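Local structure of hypothetical protein Atu0636 (Agrobacterium tumefaciens, 2OZV) at residues A29-L43 against A53-Y66. The protein is a predicted O-methyltransferase of the small-domain methyltransferase family, probably transferring a methyl group from S-adenosylmethionine to a substrate not yet identified. Residues are numbered along the deposited sequence; the frame is centred on the assembly and turned at random.
Sequences ASLVADDRACRIADL and AVAARLEKAEVTLY
Ile40 and Val63 pair at the middle of two neighbouring parallel strands, 38-42 and 61-66, which with helix 49-57 crossing between them form the first beta-alpha-beta unit of a Rossmann-like methyltransferase fold. Five backbone hydrogen bonds join the strands, from Glu62 N to Cys38 O at one end to Tyr66 N to Asp42 O at the other.

The unit illustrates how a crossover helix packs on one face of its two strands. Ile40, with CG1 anti to its carbonyl carbon (chi1 -62°), sends CD1 against helix 49-57, where it meets Val54 CG1 at a tight 3.4 Å, and it also lies 3.5 Å from Ala61 CB. The other branch of Val54, CG2, lies 3.5 Å from Ala29 CB, against the end of helix 24-30. At the C-terminal end of helix 49-57, Arg57 reaches back to the loop that follows helix 24-30: its guanidinium approaches Val32 O end-on and in plane, NH2 at 2.8 Å and NH1 at 3.2 Å, so two N-H groups share one carbonyl oxygen. Leu58, the first residue past the helix, puts CD1 3.7 Å from Val32 CG1.

The solvent side is looser. Lys60 lays its CB and CD along the backbone of 35-37 before its end leads away, while Arg39 NE donates to His115 O.

At the C-terminal end of strand 38-42, Asp42 OD2 accepts from Gly51 N, and its side chain touches a glycine-rich turn of the kind that binds S-adenosylmethionine in related enzymes. Across the strands, Tyr66 CE2 lies 3.9 Å from Ala41 CB, which meets the ring at its edge and in its plane.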
# COMPACT_ATOMS: atom_id res chain seq x y z
N ALA B 29 11.80 -13.86 -8.02
CA ALA B 29 11.87 -14.69 -9.23
C ALA B 29 10.50 -15.24 -9.63
O ALA B 29 10.20 -15.38 -10.81
CB ALA B 29 12.86 -15.83 -8.99
N SER B 30 9.65 -15.54 -8.63
CA SER B 30 8.35 -16.16 -8.92
C SER B 30 7.44 -15.22 -9.71
O SER B 30 6.46 -15.67 -10.29
CB SER B 30 7.67 -16.61 -7.62
OG SER B 30 7.10 -15.53 -6.97
N LEU B 31 7.74 -13.92 -9.71
CA LEU B 31 6.93 -12.94 -10.47
C LEU B 31 7.06 -13.04 -11.99
O LEU B 31 6.25 -12.48 -12.72
CB LEU B 31 7.31 -11.52 -10.03
CG LEU B 31 7.01 -11.25 -8.55
CD1 LEU B 31 7.52 -9.86 -8.12
CD2 LEU B 31 5.46 -11.33 -8.31
N VAL B 32 8.10 -13.72 -12.47
CA VAL B 32 8.26 -13.90 -13.91
C VAL B 32 7.44 -15.11 -14.34
O VAL B 32 7.90 -16.24 -14.23
CB VAL B 32 9.75 -14.07 -14.30
CG1 VAL B 32 9.92 -14.18 -15.82
CG2 VAL B 32 10.58 -12.89 -13.75
N ALA B 33 6.22 -14.84 -14.79
CA ALA B 33 5.29 -15.90 -15.21
C ALA B 33 5.18 -15.85 -16.73
O ALA B 33 4.24 -15.28 -17.26
CB ALA B 33 3.91 -15.69 -14.56
N ASP B 34 6.12 -16.47 -17.43
CA ASP B 34 6.28 -16.28 -18.85
C ASP B 34 6.86 -17.57 -19.38
O ASP B 34 7.91 -18.02 -18.90
CB ASP B 34 7.26 -15.11 -19.09
CG ASP B 34 7.32 -14.64 -20.55
OD1 ASP B 34 7.01 -15.41 -21.49
OD2 ASP B 34 7.69 -13.46 -20.75
N ASP B 35 6.19 -18.18 -20.35
CA ASP B 35 6.70 -19.45 -20.89
C ASP B 35 7.36 -19.32 -22.27
O ASP B 35 7.68 -20.33 -22.90
CB ASP B 35 5.61 -20.54 -20.86
CG ASP B 35 5.17 -20.89 -19.43
OD1 ASP B 35 6.00 -20.88 -18.48
OD2 ASP B 35 3.97 -21.17 -19.26
N ARG B 36 7.61 -18.09 -22.71
CA ARG B 36 8.34 -17.86 -23.98
C ARG B 36 9.83 -17.87 -23.77
O ARG B 36 10.32 -17.76 -22.64
CB ARG B 36 8.03 -16.48 -24.58
CG ARG B 36 6.57 -16.07 -24.74
CD ARG B 36 6.50 -14.55 -25.02
NE ARG B 36 6.89 -13.73 -23.86
CZ ARG B 36 7.03 -12.40 -23.86
NH1 ARG B 36 6.84 -11.70 -24.98
NH2 ARG B 36 7.36 -11.77 -22.74
N ALA B 37 10.57 -17.96 -24.88
CA ALA B 37 11.93 -17.54 -24.86
C ALA B 37 11.79 -16.06 -24.53
O ALA B 37 10.95 -15.35 -25.12
CB ALA B 37 12.61 -17.74 -26.21
N CYS B 38 12.50 -15.64 -23.51
CA CYS B 38 12.39 -14.25 -23.08
C CYS B 38 13.72 -13.86 -22.51
O CYS B 38 14.54 -14.73 -22.16
CB CYS B 38 11.27 -14.05 -22.06
SG CYS B 38 11.44 -15.04 -20.57
N ARG B 39 13.93 -12.56 -22.45
CA ARG B 39 15.18 -12.00 -21.99
C ARG B 39 14.87 -11.25 -20.71
O ARG B 39 13.95 -10.42 -20.67
CB ARG B 39 15.76 -11.06 -23.04
CG ARG B 39 16.18 -11.82 -24.37
CD ARG B 39 16.87 -10.90 -25.33
NE ARG B 39 16.03 -9.80 -25.81
CZ ARG B 39 15.46 -9.73 -27.01
NH1 ARG B 39 15.60 -10.73 -27.89
NH2 ARG B 39 14.74 -8.67 -27.35
N ILE B 40 15.64 -11.57 -19.67
CA ILE B 40 15.38 -11.01 -18.33
C ILE B 40 16.62 -10.32 -17.81
O ILE B 40 17.70 -10.90 -17.84
CB ILE B 40 14.97 -12.13 -17.36
CG1 ILE B 40 13.67 -12.81 -17.84
CG2 ILE B 40 14.81 -11.54 -15.91
CD1 ILE B 40 13.60 -14.22 -17.47
N ALA B 41 16.48 -9.08 -17.33
CA ALA B 41 17.58 -8.38 -16.66
C ALA B 41 17.34 -8.38 -15.16
O ALA B 41 16.23 -8.08 -14.71
CB ALA B 41 17.70 -6.93 -17.16
N ASP B 42 18.39 -8.73 -14.40
CA ASP B 42 18.37 -8.66 -12.94
C ASP B 42 19.29 -7.51 -12.58
O ASP B 42 20.51 -7.59 -12.78
CB ASP B 42 18.85 -10.02 -12.37
CG ASP B 42 18.84 -10.10 -10.83
OD1 ASP B 42 18.67 -9.07 -10.16
OD2 ASP B 42 19.08 -11.24 -10.34
N LEU B 43 18.70 -6.41 -12.10
CA LEU B 43 19.47 -5.17 -11.84
C LEU B 43 20.18 -5.26 -10.52
O LEU B 43 21.01 -4.43 -10.17
CB LEU B 43 18.59 -3.92 -11.91
CG LEU B 43 17.95 -3.57 -13.25
CD1 LEU B 43 17.37 -2.16 -13.17
CD2 LEU B 43 18.93 -3.69 -14.43
N ALA B 53 17.26 -18.14 -9.84
CA ALA B 53 16.01 -18.84 -9.54
C ALA B 53 15.04 -18.77 -10.72
O ALA B 53 14.32 -19.75 -10.98
CB ALA B 53 15.37 -18.30 -8.27
N VAL B 54 15.02 -17.64 -11.43
CA VAL B 54 14.21 -17.53 -12.65
C VAL B 54 14.72 -18.55 -13.70
O VAL B 54 13.95 -19.34 -14.24
CB VAL B 54 14.28 -16.12 -13.27
CG1 VAL B 54 13.52 -16.12 -14.60
CG2 VAL B 54 13.68 -15.06 -12.32
N ALA B 55 16.03 -18.56 -13.94
CA ALA B 55 16.61 -19.47 -14.96
C ALA B 55 16.39 -20.94 -14.62
O ALA B 55 16.15 -21.77 -15.52
CB ALA B 55 18.10 -19.17 -15.17
N ALA B 56 16.47 -21.27 -13.33
CA ALA B 56 16.29 -22.65 -12.89
C ALA B 56 14.88 -23.16 -13.22
O ALA B 56 14.72 -24.32 -13.61
CB ALA B 56 16.56 -22.78 -11.38
N ARG B 57 13.88 -22.29 -13.08
CA ARG B 57 12.48 -22.64 -13.31
C ARG B 57 12.07 -22.55 -14.80
O ARG B 57 11.30 -23.38 -15.31
CB ARG B 57 11.58 -21.73 -12.46
CG ARG B 57 10.08 -22.03 -12.62
CD ARG B 57 9.21 -21.25 -11.63
NE ARG B 57 9.56 -19.82 -11.64
CZ ARG B 57 9.07 -18.91 -12.48
NH1 ARG B 57 8.17 -19.27 -13.39
NH2 ARG B 57 9.48 -17.65 -12.40
N LEU B 58 12.60 -21.55 -15.49
CA LEU B 58 12.21 -21.24 -16.85
C LEU B 58 13.30 -21.59 -17.85
O LEU B 58 14.25 -20.82 -18.06
CB LEU B 58 11.84 -19.76 -16.97
CG LEU B 58 10.58 -19.33 -16.22
CD1 LEU B 58 10.38 -17.83 -16.45
CD2 LEU B 58 9.32 -20.14 -16.67
N GLU B 59 13.17 -22.77 -18.47
CA GLU B 59 14.23 -23.29 -19.32
C GLU B 59 14.55 -22.42 -20.52
O GLU B 59 15.66 -22.46 -21.03
CB GLU B 59 13.94 -24.75 -19.73
CG GLU B 59 14.24 -25.68 -18.57
CD GLU B 59 13.83 -27.11 -18.82
OE1 GLU B 59 12.61 -27.40 -18.78
OE2 GLU B 59 14.73 -27.95 -19.04
N LYS B 60 13.56 -21.64 -20.96
CA LYS B 60 13.69 -20.80 -22.14
C LYS B 60 14.17 -19.37 -21.83
O LYS B 60 14.34 -18.57 -22.74
CB LYS B 60 12.34 -20.73 -22.88
CG LYS B 60 11.88 -22.06 -23.51
CD LYS B 60 10.64 -21.81 -24.37
CE LYS B 60 10.40 -22.93 -25.33
NZ LYS B 60 9.45 -23.93 -24.77
N ALA B 61 14.36 -19.05 -20.55
CA ALA B 61 14.76 -17.70 -20.19
C ALA B 61 16.24 -17.47 -20.42
O ALA B 61 17.06 -18.35 -20.16
CB ALA B 61 14.43 -17.42 -18.72
N GLU B 62 16.58 -16.26 -20.83
CA GLU B 62 17.96 -15.90 -21.05
C GLU B 62 18.17 -14.73 -20.11
O GLU B 62 17.53 -13.70 -20.25
CB GLU B 62 18.11 -15.50 -22.51
CG GLU B 62 19.38 -14.85 -22.92
CD GLU B 62 19.43 -14.63 -24.44
OE1 GLU B 62 18.40 -14.29 -25.06
OE2 GLU B 62 20.48 -14.80 -25.02
N VAL B 63 19.04 -14.93 -19.13
CA VAL B 63 19.17 -13.97 -18.02
C VAL B 63 20.46 -13.17 -18.07
O VAL B 63 21.53 -13.75 -18.30
CB VAL B 63 19.01 -14.66 -16.63
CG1 VAL B 63 19.23 -13.68 -15.45
CG2 VAL B 63 17.63 -15.34 -16.56
N THR B 64 20.36 -11.86 -17.83
CA THR B 64 21.54 -11.01 -17.71
C THR B 64 21.56 -10.45 -16.30
O THR B 64 20.60 -9.78 -15.90
CB THR B 64 21.54 -9.86 -18.74
OG1 THR B 64 21.45 -10.42 -20.05
CG2 THR B 64 22.85 -9.04 -18.70
N LEU B 65 22.64 -10.73 -15.59
CA LEU B 65 22.81 -10.21 -14.22
C LEU B 65 23.71 -8.99 -14.28
O LEU B 65 24.84 -9.05 -14.80
CB LEU B 65 23.41 -11.26 -13.26
CG LEU B 65 22.82 -12.67 -13.06
CD1 LEU B 65 23.69 -13.53 -12.11
CD2 LEU B 65 21.35 -12.63 -12.54
N TYR B 66 23.23 -7.86 -13.74
CA TYR B 66 24.05 -6.65 -13.68
C TYR B 66 24.59 -6.38 -12.28
O TYR B 66 23.83 -6.36 -11.31
CB TYR B 66 23.27 -5.42 -14.16
CG TYR B 66 22.96 -5.46 -15.64
CD1 TYR B 66 23.90 -5.03 -16.58
CD2 TYR B 66 21.71 -5.92 -16.10
CE1 TYR B 66 23.62 -5.05 -17.96
CE2 TYR B 66 21.42 -5.95 -17.49
CZ TYR B 66 22.38 -5.50 -18.40
OH TYR B 66 22.13 -5.51 -19.75
O HOH W 1 23.44 -3.58 -9.95